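Local structure of phosphoribosyltransferase (Thermus thermophilus, 1WD5) at residues E197-E200 with A201-E205; R84-Q88 with S89-R93; P156-P160 with E161-R165; S141-Q145 with E146-R150. The protein is of unconfirmed function but probably acts as a glycosyltransferase of the type I phosphoribosyltransferase family. One frame throughout, in Å; residues are numbered along the deposited sequence.

Contact 1: E197-E200 with A201-E205; sequences EDVE and AILLE
Glu197 gives its backbone O to Ala201 N at 2.9 Å, the first of four successive i to i+4 bonds that run through this stretch. Asp198 O takes Ile202 N in the same way, and CG1 of Ile202 lies 3.4 Å from Asp198 O; the carboxylate of Asp198 turns back, its OD2 bonded to Thr195 N. Val199 carries the apolar part of the contact. Its O receives Leu203 N at 2.9 Å in the straightest bond of the series (N-H...O 167°). With CG1 anti to the backbone N (chi1 173°), that methyl reaches Leu203 CD1 at 3.9 Å, and the two side chains run side by side along one face, where both meet Tyr109. Cut back to an alanine, Leu203 is likely to leave Val199 CG1 without this neighbour and to open a gap against Tyr109 and Val112. Glu200 O finally accepts Leu204 N at 3.0 Å, and CG of Leu204 sits 3.2 Å from the same oxygen. The arrangement is a regular, amphipathic alpha helix: Val199 and Leu203 seat helix 196-204 on helix 88-112, while Ile202 leans on helix 33-45.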
loop_
_atom_site.group_PDB
_atom_site.type_symbol
_atom_site.label_atom_id
_atom_site.label_comp_id
_atom_site.label_asym_id
_atom_site.label_seq_id
_atom_site.Cartn_x
_atom_site.Cartn_y
_atom_site.Cartn_z
ATOM N N GLU A 197 15.115 -7.347 5.803
ATOM C CA GLU A 197 15.348 -8.782 5.920
ATOM C C GLU A 197 14.083 -9.470 6.430
ATOM O O GLU A 197 13.782 -10.595 6.032
ATOM C CB GLU A 197 16.518 -9.084 6.861
ATOM C CG GLU A 197 17.855 -8.511 6.407
ATOM C CD GLU A 197 19.044 -9.263 6.990
ATOM O OE1 GLU A 197 18.926 -9.782 8.123
ATOM O OE2 GLU A 197 20.099 -9.326 6.317
ATOM N N ASP A 198 13.342 -8.802 7.314
ATOM C CA ASP A 198 12.098 -9.388 7.816
ATOM C C ASP A 198 11.089 -9.480 6.666
ATOM O O ASP A 198 10.367 -10.467 6.545
ATOM C CB ASP A 198 11.506 -8.550 8.958
ATOM C CG ASP A 198 12.367 -8.574 10.214
ATOM O OD1 ASP A 198 13.028 -9.603 10.473
ATOM O OD2 ASP A 198 12.369 -7.568 10.956
ATOM N N VAL A 199 11.041 -8.457 5.818
ATOM C CA VAL A 199 10.117 -8.476 4.689
ATOM C C VAL A 199 10.510 -9.588 3.726
ATOM O O VAL A 199 9.651 -10.299 3.214
ATOM C CB VAL A 199 10.103 -7.133 3.933
ATOM C CG1 VAL A 199 9.266 -7.259 2.659
ATOM C CG2 VAL A 199 9.521 -6.037 4.833
ATOM N N GLU A 200 11.809 -9.743 3.492
ATOM C CA GLU A 200 12.303 -10.786 2.599
ATOM C C GLU A 200 11.939 -12.169 3.121
ATOM O O GLU A 200 11.576 -13.056 2.346
ATOM C CB GLU A 200 13.820 -10.694 2.445
ATOM C CG GLU A 200 14.298 -9.623 1.475
ATOM C CD GLU A 200 15.814 -9.592 1.355
ATOM O OE1 GLU A 200 16.427 -10.679 1.249
ATOM O OE2 GLU A 200 16.391 -8.482 1.358
ATOM N N ALA A 201 12.052 -12.354 4.433
ATOM C CA ALA A 201 11.729 -13.636 5.059
ATOM C C ALA A 201 10.261 -13.974 4.802
ATOM O O ALA A 201 9.918 -15.114 4.485
ATOM C CB ALA A 201 11.994 -13.566 6.552
ATOM N N ILE A 202 9.396 -12.972 4.937
ATOM C CA ILE A 202 7.973 -13.167 4.708
ATOM C C ILE A 202 7.697 -13.484 3.241
ATOM O O ILE A 202 6.974 -14.431 2.933
ATOM C CB ILE A 202 7.177 -11.917 5.114
ATOM C CG1 ILE A 202 7.264 -11.728 6.631
ATOM C CG2 ILE A 202 5.727 -12.053 4.670
ATOM C CD1 ILE A 202 6.607 -10.468 7.131
ATOM N N LEU A 203 8.289 -12.702 2.343
ATOM C CA LEU A 203 8.102 -12.898 0.909
ATOM C C LEU A 203 8.557 -14.273 0.401
ATOM O O LEU A 203 7.955 -14.831 -0.521
ATOM C CB LEU A 203 8.842 -11.800 0.131
ATOM C CG LEU A 203 8.304 -10.365 0.225
ATOM C CD1 LEU A 203 9.220 -9.419 -0.549
ATOM C CD2 LEU A 203 6.895 -10.308 -0.342
ATOM N N LEU A 204 9.621 -14.808 0.998
ATOM C CA LEU A 204 10.170 -16.109 0.605
ATOM C C LEU A 204 9.165 -17.249 0.700
ATOM O O LEU A 204 9.172 -18.160 -0.131
ATOM C CB LEU A 204 11.397 -16.445 1.463
ATOM C CG LEU A 204 12.720 -15.778 1.078
ATOM C CD1 LEU A 204 13.735 -15.930 2.204
ATOM C CD2 LEU A 204 13.249 -16.406 -0.205
ATOM N N GLU A 205 8.305 -17.201 1.712
ATOM C CA GLU A 205 7.293 -18.237 1.914
ATOM C C GLU A 205 6.256 -18.279 0.787
ATOM O O GLU A 205 5.524 -19.266 0.646
ATOM C CB GLU A 205 6.560 -18.021 3.246
ATOM C CG GLU A 205 7.298 -18.493 4.498
ATOM C CD GLU A 205 7.475 -20.010 4.546
ATOM O OE1 GLU A 205 8.309 -20.541 3.784
ATOM O OE2 GLU A 205 6.780 -20.675 5.341
#

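Contact 2: R84-Q88 with S89-R93; sequences RYADQ and SYLER
Asp87 is the N-cap residue of helix 88-112, its carboxylate turned toward Ser89 N and Tyr90 N. Its CG stands between the backbone N and the carbonyl carbon (chi1 70°), which brings the carboxylate back over the first turn. There OD2 accepts Tyr90 N at 3.2 Å and, weakly, Ser89 N; both bonds are somewhat uncertain, because OD2 is modelled too near Ser89 OG. The backbone is plainer: Asp87 O takes Leu91 N at 3.3 Å in a nearly linear bond (173°), and Gln88 O takes Glu92 N at 2.9 Å. Gln88 NE2 donates to Glu92 OE2, one helical turn further along, at 2.7 Å. Glu92 OE2 accepts with its anti lone pair and lies almost in the plane of the Gln88 amide, while the carboxylate plane as a whole is turned 32° from it. Both chains bend at their second torsion to meet. On the outer side a water joins Ser89 OG at 2.6 Å and accepts from Arg93 NH1 at 2.8 Å, with only a weak reach to Asp87 OD1. The hydroxyl of Tyr90 is hydrogen-bonded to Gly58 O, and its ring CD2 meets Ala86 CB at 3.7 Å. Ala86 and Leu91 also rest on Leu67 of strand 66-71. The first amides of the helix appear to find an acceptor in Asp87, though the place of OD2 is uncertain; its negative charge is likely to suit the positive end of the helix dipole, while the Gln88-Glu92 bond ties the first and second turns together.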
loop_
_atom_site.group_PDB
_atom_site.type_symbol
_atom_site.label_atom_id
_atom_site.label_comp_id
_atom_site.label_asym_id
_atom_site.label_seq_id
_atom_site.Cartn_x
_atom_site.Cartn_y
_atom_site.Cartn_z
ATOM N N ARG A 84 -1.246 20.825 -14.941
ATOM C CA ARG A 84 -1.747 22.134 -14.537
ATOM C C ARG A 84 -0.908 22.684 -13.392
ATOM O O ARG A 84 -1.012 23.862 -13.047
ATOM C CB ARG A 84 -3.224 22.055 -14.123
ATOM C CG ARG A 84 -4.176 21.899 -15.302
ATOM C CD ARG A 84 -5.590 22.341 -14.950
ATOM N NE ARG A 84 -6.323 21.345 -14.176
ATOM C CZ ARG A 84 -6.897 20.266 -14.697
ATOM N NH1 ARG A 84 -6.832 20.032 -15.999
ATOM N NH2 ARG A 84 -7.544 19.421 -13.911
ATOM N N TYR A 85 -0.067 21.827 -12.814
ATOM C CA TYR A 85 0.804 22.231 -11.710
ATOM C C TYR A 85 2.285 22.186 -12.069
ATOM O O TYR A 85 3.120 22.722 -11.343
ATOM C CB TYR A 85 0.592 21.332 -10.491
ATOM C CG TYR A 85 -0.683 21.581 -9.732
ATOM C CD1 TYR A 85 -1.854 20.892 -10.046
ATOM C CD2 TYR A 85 -0.715 22.493 -8.680
ATOM C CE1 TYR A 85 -3.027 21.104 -9.324
ATOM C CE2 TYR A 85 -1.878 22.714 -7.958
ATOM C CZ TYR A 85 -3.030 22.014 -8.282
ATOM O OH TYR A 85 -4.177 22.218 -7.551
ATOM N N ALA A 86 2.616 21.538 -13.179
ATOM C CA ALA A 86 4.012 21.421 -13.576
ATOM C C ALA A 86 4.135 21.107 -15.053
ATOM O O ALA A 86 3.170 20.680 -15.688
ATOM C CB ALA A 86 4.692 20.317 -12.756
ATOM N N ASP A 87 5.332 21.320 -15.593
ATOM C CA ASP A 87 5.593 21.037 -16.995
ATOM C C ASP A 87 6.063 19.589 -17.084
ATOM O O ASP A 87 6.475 19.003 -16.081
ATOM C CB ASP A 87 6.677 21.964 -17.537
ATOM C CG ASP A 87 8.039 21.653 -16.965
ATOM O OD1 ASP A 87 8.313 22.026 -15.806
ATOM O OD2 ASP A 87 8.833 21.014 -17.679
ATOM N N GLN A 88 6.019 19.018 -18.281
ATOM C CA GLN A 88 6.415 17.630 -18.471
ATOM C C GLN A 88 7.861 17.335 -18.074
ATOM O O GLN A 88 8.137 16.298 -17.477
ATOM C CB GLN A 88 6.186 17.217 -19.928
ATOM C CG GLN A 88 6.362 15.726 -20.206
ATOM C CD GLN A 88 5.310 14.869 -19.521
ATOM O OE1 GLN A 88 4.129 15.218 -19.499
ATOM N NE2 GLN A 88 5.732 13.735 -18.975
ATOM N N SER A 89 8.784 18.235 -18.397
ATOM C CA SER A 89 10.188 18.002 -18.063
ATOM C C SER A 89 10.405 17.862 -16.555
ATOM O O SER A 89 11.210 17.037 -16.119
ATOM C CB SER A 89 11.072 19.122 -18.624
ATOM O OG SER A 89 10.984 20.291 -17.835
ATOM N N TYR A 90 9.700 18.659 -15.754
ATOM C CA TYR A 90 9.839 18.547 -14.302
ATOM C C TYR A 90 9.353 17.165 -13.882
ATOM O O TYR A 90 10.028 16.449 -13.138
ATOM C CB TYR A 90 8.998 19.592 -13.566
ATOM C CG TYR A 90 8.842 19.269 -12.094
ATOM C CD1 TYR A 90 9.830 19.614 -11.168
ATOM C CD2 TYR A 90 7.744 18.537 -11.640
ATOM C CE1 TYR A 90 9.727 19.229 -9.828
ATOM C CE2 TYR A 90 7.632 18.147 -10.313
ATOM C CZ TYR A 90 8.622 18.491 -9.412
ATOM O OH TYR A 90 8.498 18.091 -8.103
ATOM N N LEU A 91 8.167 16.803 -14.359
ATOM C CA LEU A 91 7.580 15.511 -14.038
ATOM C C LEU A 91 8.553 14.377 -14.360
ATOM O O LEU A 91 8.646 13.401 -13.616
ATOM C CB LEU A 91 6.271 15.323 -14.812
ATOM C CG LEU A 91 5.117 16.259 -14.428
ATOM C CD1 LEU A 91 3.941 16.004 -15.345
ATOM C CD2 LEU A 91 4.709 16.035 -12.972
ATOM N N GLU A 92 9.280 14.510 -15.466
ATOM C CA GLU A 92 10.243 13.488 -15.861
ATOM C C GLU A 92 11.447 13.473 -14.913
ATOM O O GLU A 92 11.986 12.408 -14.610
ATOM C CB GLU A 92 10.727 13.722 -17.295
ATOM C CG GLU A 92 9.679 13.515 -18.380
ATOM C CD GLU A 92 9.052 12.131 -18.350
ATOM O OE1 GLU A 92 9.762 11.155 -18.025
ATOM O OE2 GLU A 92 7.847 12.018 -18.665
ATOM N N ARG A 93 11.870 14.651 -14.453
ATOM C CA ARG A 93 13.002 14.740 -13.533
ATOM C C ARG A 93 12.616 14.145 -12.183
ATOM O O ARG A 93 13.365 13.358 -11.606
ATOM C CB ARG A 93 13.451 16.197 -13.333
ATOM C CG ARG A 93 14.078 16.862 -14.567
ATOM C CD ARG A 93 14.865 18.120 -14.182
ATOM N NE ARG A 93 14.024 19.164 -13.598
ATOM C CZ ARG A 93 13.298 20.025 -14.307
ATOM N NH1 ARG A 93 13.312 19.975 -15.633
ATOM N NH2 ARG A 93 12.543 20.923 -13.689
HETATM O O HOH W 1 11.694 22.213 -16.240
#

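Contact 3: P156-P160 with E161-R165; sequences PVASP and EAVER
Glu161 folds back over Pro160, the residue just before it, at the start of helix 160-167. Its CB is 3.9 Å from Ser159 OG. Glu161 CG follows beside the backbone N and is 4.2 Å from Pro160 C; a bend at the second torsion (chi2 73°) then carries CD back toward the start of the helix. At the tip OE1 stands over the proline ring, 2.9 Å from Pro160 CD, a tight fit in which the ring nitrogen has no hydrogen to offer, while OE2 faces Ser159 CB at 3.8 Å. The capping bond comes from Ser159, the N-cap residue. Its OG accepts Ala162 N at 3.1 Å in a fairly straight bond (163°), and the same hydroxyl is hydrogen-bonded to Ala131 O, so it joins the helix start to another loop. Ser159 O receives Val163 N at 3.1 Å, and Pro160 O receives Glu164 N in the regular helical pattern. Without the hydroxyl, as with a valine in place of Ser159, Ala162 N would probably lose its cap and Ala131 O its partner. Ala158 CB and Val163 CG2, 3.8 Å apart, close the apolar side of the turn. The chemistry is divided between a buried hydroxyl that works in two bonds and a proline that can begin a helix without needing an N-H acceptor; the carboxylate of Glu161, close to the first turn, is likely to be favoured by the helix dipole.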
loop_
_atom_site.group_PDB
_atom_site.type_symbol
_atom_site.label_atom_id
_atom_site.label_comp_id
_atom_site.label_asym_id
_atom_site.label_seq_id
_atom_site.Cartn_x
_atom_site.Cartn_y
_atom_site.Cartn_z
ATOM N N PRO A 156 -5.975 -1.227 9.569
ATOM C CA PRO A 156 -6.381 -1.349 10.972
ATOM C C PRO A 156 -6.838 -0.017 11.569
ATOM O O PRO A 156 -7.845 0.040 12.267
ATOM C CB PRO A 156 -5.119 -1.872 11.651
ATOM C CG PRO A 156 -4.472 -2.682 10.570
ATOM C CD PRO A 156 -4.620 -1.769 9.373
ATOM N N VAL A 157 -6.094 1.052 11.300
ATOM C CA VAL A 157 -6.444 2.368 11.829
ATOM C C VAL A 157 -6.129 3.477 10.834
ATOM O O VAL A 157 -5.151 3.398 10.095
ATOM C CB VAL A 157 -5.700 2.652 13.150
ATOM C CG1 VAL A 157 -4.210 2.781 12.895
ATOM C CG2 VAL A 157 -6.247 3.923 13.788
ATOM N N ALA A 158 -6.962 4.515 10.814
ATOM C CA ALA A 158 -6.762 5.628 9.891
ATOM C C ALA A 158 -7.311 6.949 10.427
ATOM O O ALA A 158 -8.218 6.964 11.262
ATOM C CB ALA A 158 -7.418 5.307 8.552
ATOM N N SER A 159 -6.760 8.057 9.941
ATOM C CA SER A 159 -7.223 9.371 10.363
ATOM C C SER A 159 -8.442 9.716 9.522
ATOM O O SER A 159 -8.600 9.209 8.415
ATOM C CB SER A 159 -6.147 10.428 10.122
ATOM O OG SER A 159 -5.985 10.662 8.731
ATOM N N PRO A 160 -9.330 10.574 10.041
ATOM C CA PRO A 160 -10.522 10.950 9.275
ATOM C C PRO A 160 -10.139 11.491 7.897
ATOM O O PRO A 160 -10.751 11.151 6.885
ATOM C CB PRO A 160 -11.164 12.017 10.152
ATOM C CG PRO A 160 -10.820 11.545 11.534
ATOM C CD PRO A 160 -9.367 11.156 11.394
ATOM N N GLU A 161 -9.107 12.325 7.871
ATOM C CA GLU A 161 -8.627 12.935 6.635
ATOM C C GLU A 161 -8.213 11.886 5.605
ATOM O O GLU A 161 -8.621 11.943 4.447
ATOM C CB GLU A 161 -7.429 13.840 6.923
ATOM C CG GLU A 161 -7.613 14.820 8.077
ATOM C CD GLU A 161 -7.574 14.148 9.447
ATOM O OE1 GLU A 161 -8.590 13.550 9.857
ATOM O OE2 GLU A 161 -6.518 14.214 10.113
ATOM N N ALA A 162 -7.392 10.935 6.038
ATOM C CA ALA A 162 -6.913 9.878 5.155
ATOM C C ALA A 162 -8.076 9.088 4.563
ATOM O O ALA A 162 -8.099 8.792 3.369
ATOM C CB ALA A 162 -5.982 8.945 5.919
ATOM N N VAL A 163 -9.043 8.745 5.404
ATOM C CA VAL A 163 -10.198 7.988 4.945
ATOM C C VAL A 163 -10.924 8.704 3.813
ATOM O O VAL A 163 -11.239 8.102 2.788
ATOM C CB VAL A 163 -11.192 7.735 6.102
ATOM C CG1 VAL A 163 -12.459 7.085 5.570
ATOM C CG2 VAL A 163 -10.545 6.843 7.153
ATOM N N GLU A 164 -11.184 9.995 3.994
ATOM C CA GLU A 164 -11.880 10.759 2.968
ATOM C C GLU A 164 -11.112 10.750 1.648
ATOM O O GLU A 164 -11.700 10.568 0.583
ATOM C CB GLU A 164 -12.093 12.201 3.428
ATOM C CG GLU A 164 -13.221 12.910 2.691
ATOM C CD GLU A 164 -13.453 14.325 3.190
ATOM O OE1 GLU A 164 -12.676 15.229 2.813
ATOM O OE2 GLU A 164 -14.409 14.530 3.971
ATOM N N ARG A 165 -9.800 10.942 1.712
ATOM C CA ARG A 165 -8.990 10.948 0.496
ATOM C C ARG A 165 -9.063 9.614 -0.241
ATOM O O ARG A 165 -9.185 9.577 -1.465
ATOM C CB ARG A 165 -7.524 11.252 0.818
ATOM C CG ARG A 165 -7.278 12.598 1.479
ATOM C CD ARG A 165 -5.793 12.948 1.461
ATOM N NE ARG A 165 -5.513 14.205 2.152
ATOM C CZ ARG A 165 -5.267 14.315 3.456
ATOM N NH1 ARG A 165 -5.260 13.239 4.235
ATOM N NH2 ARG A 165 -5.032 15.508 3.984
#

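Contact 4: S141-Q145 with E146-R150; sequences SVVFQ and EGPRR
Glu146 and Val143 make the hydrogen bond of this corner, where helix 134-144 runs out. Glu146 N donates to Val143 O at 2.9 Å, but it reaches that oxygen from above the carbonyl plane, 60° out of it and with a C=O...N angle of only 118°, a three-residue step in place of the four-residue helical one. The chain then passes through a type I turn from Phe144 to Gly147, and Gly147 takes a positive phi that favours glycine. Carbon atoms also pack against the carbonyl oxygens. Pro148 CD approaches Val143 O at 3.2 Å, and Glu146 CG lies 3.3 Å from Val142 O. Apolar touches are sparse: Val143 CG1 is 4.2 Å from Pro148 CG, the two side chains passing at a slant, and Pro148 also rests on Val123 of strand 122-126. Charge comes last. The Glu146 chain is extended beyond CG (chi2 -177°) and runs back along the last helical turn, bringing OE1 to 3.5 Å from Val143 CA. Its two oxygens are then taken up separately, OE1 by a salt bridge to Arg118 NH1 and OE2 by one to Lys115 NZ. The helix thus ends on a three-residue bond, Gly147 N having swung away from Val143 O, and Pro148 CD lies against that oxygen instead; the two bridges of Glu146 fasten the corner to the segment around Lys115 and Arg118, where the paired positive charges are likely to keep the carboxylate ionised.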
loop_
_atom_site.group_PDB
_atom_site.type_symbol
_atom_site.label_atom_id
_atom_site.label_comp_id
_atom_site.label_asym_id
_atom_site.label_seq_id
_atom_site.Cartn_x
_atom_site.Cartn_y
_atom_site.Cartn_z
ATOM N N SER A 141 -2.959 4.552 -7.479
ATOM C CA SER A 141 -2.733 5.057 -8.827
ATOM C C SER A 141 -2.060 4.032 -9.727
ATOM O O SER A 141 -2.459 3.862 -10.877
ATOM C CB SER A 141 -1.897 6.335 -8.780
ATOM O OG SER A 141 -2.650 7.396 -8.211
ATOM N N VAL A 142 -1.044 3.347 -9.208
ATOM C CA VAL A 142 -0.335 2.345 -9.998
ATOM C C VAL A 142 -1.177 1.087 -10.193
ATOM O O VAL A 142 -1.319 0.595 -11.312
ATOM C CB VAL A 142 1.012 1.957 -9.341
ATOM C CG1 VAL A 142 1.655 0.811 -10.113
ATOM C CG2 VAL A 142 1.951 3.167 -9.318
ATOM N N VAL A 143 -1.739 0.572 -9.104
ATOM C CA VAL A 143 -2.555 -0.631 -9.176
ATOM C C VAL A 143 -3.749 -0.500 -10.125
ATOM O O VAL A 143 -4.068 -1.440 -10.845
ATOM C CB VAL A 143 -3.063 -1.037 -7.774
ATOM C CG1 VAL A 143 -3.987 -2.241 -7.880
ATOM C CG2 VAL A 143 -1.872 -1.365 -6.874
ATOM N N PHE A 144 -4.408 0.656 -10.126
ATOM C CA PHE A 144 -5.557 0.872 -11.010
ATOM C C PHE A 144 -5.197 0.727 -12.486
ATOM O O PHE A 144 -6.018 0.298 -13.291
ATOM C CB PHE A 144 -6.163 2.259 -10.774
ATOM C CG PHE A 144 -7.171 2.302 -9.657
ATOM C CD1 PHE A 144 -7.294 3.435 -8.861
ATOM C CD2 PHE A 144 -8.006 1.215 -9.412
ATOM C CE1 PHE A 144 -8.233 3.487 -7.834
ATOM C CE2 PHE A 144 -8.948 1.257 -8.390
ATOM C CZ PHE A 144 -9.062 2.395 -7.599
ATOM N N GLN A 145 -3.973 1.088 -12.843
ATOM C CA GLN A 145 -3.540 0.980 -14.229
ATOM C C GLN A 145 -3.194 -0.459 -14.598
ATOM O O GLN A 145 -2.872 -0.745 -15.750
ATOM C CB GLN A 145 -2.314 1.865 -14.476
ATOM C CG GLN A 145 -2.574 3.353 -14.331
ATOM C CD GLN A 145 -3.601 3.869 -15.324
ATOM O OE1 GLN A 145 -4.773 3.494 -15.279
ATOM N NE2 GLN A 145 -3.162 4.735 -16.232
ATOM N N GLU A 146 -3.267 -1.367 -13.629
ATOM C CA GLU A 146 -2.920 -2.760 -13.890
ATOM C C GLU A 146 -4.101 -3.670 -14.205
ATOM O O GLU A 146 -3.953 -4.888 -14.282
ATOM C CB GLU A 146 -2.104 -3.313 -12.714
ATOM C CG GLU A 146 -0.847 -2.484 -12.457
ATOM C CD GLU A 146 0.039 -3.034 -11.357
ATOM O OE1 GLU A 146 -0.465 -3.281 -10.241
ATOM O OE2 GLU A 146 1.250 -3.206 -11.607
ATOM N N GLY A 147 -5.272 -3.073 -14.398
ATOM C CA GLY A 147 -6.456 -3.843 -14.735
ATOM C C GLY A 147 -6.996 -4.834 -13.716
ATOM O O GLY A 147 -7.409 -5.928 -14.096
ATOM N N PRO A 148 -7.007 -4.501 -12.418
ATOM C CA PRO A 148 -7.537 -5.458 -11.446
ATOM C C PRO A 148 -9.060 -5.502 -11.547
ATOM O O PRO A 148 -9.687 -4.531 -11.975
ATOM C CB PRO A 148 -7.061 -4.889 -10.116
ATOM C CG PRO A 148 -7.118 -3.428 -10.363
ATOM C CD PRO A 148 -6.495 -3.300 -11.738
ATOM N N ARG A 149 -9.649 -6.630 -11.162
ATOM C CA ARG A 149 -11.100 -6.788 -11.210
ATOM C C ARG A 149 -11.759 -5.908 -10.158
ATOM O O ARG A 149 -12.813 -5.314 -10.394
ATOM C CB ARG A 149 -11.488 -8.249 -10.956
ATOM C CG ARG A 149 -12.976 -8.511 -11.100
ATOM C CD ARG A 149 -13.318 -9.991 -11.001
ATOM N NE ARG A 149 -13.217 -10.514 -9.640
ATOM C CZ ARG A 149 -13.576 -11.747 -9.293
ATOM N NH1 ARG A 149 -14.055 -12.581 -10.208
ATOM N NH2 ARG A 149 -13.471 -12.147 -8.034
ATOM N N ARG A 150 -11.123 -5.822 -8.997
ATOM C CA ARG A 150 -11.650 -5.035 -7.895
ATOM C C ARG A 150 -10.510 -4.629 -6.967
ATOM O O ARG A 150 -9.535 -5.368 -6.803
ATOM C CB ARG A 150 -12.672 -5.878 -7.135
ATOM C CG ARG A 150 -13.293 -5.213 -5.929
ATOM C CD ARG A 150 -14.215 -6.193 -5.223
ATOM N NE ARG A 150 -14.836 -5.617 -4.036
ATOM C CZ ARG A 150 -15.661 -6.281 -3.233
ATOM N NH1 ARG A 150 -15.960 -7.548 -3.491
ATOM N NH2 ARG A 150 -16.187 -5.679 -2.175
#

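Overall arrangement
Contacts 4 and 3 follow each other through strand 150-155: contact 4 leads from helix 134-144 into it, and contact 3 takes the chain from it into helix 160-167, a helix-strand-helix run of the alternating alpha/beta fold. Their nearest atoms are about 9 Å apart. Contact 3 bonds to Val130 and Ala131, in the loop between strand 122-126 and helix 134-144 that in type I phosphoribosyltransferases binds the phosphoribosyl substrate, so it probably lies close to the likely active site. Contacts 1 and 2 have centres 36 Å apart yet share helix 88-112: contact 2 starts it, and contact 1 packs near its far end. Contacts 1 and 3 lie on opposite sides of the chain's centre.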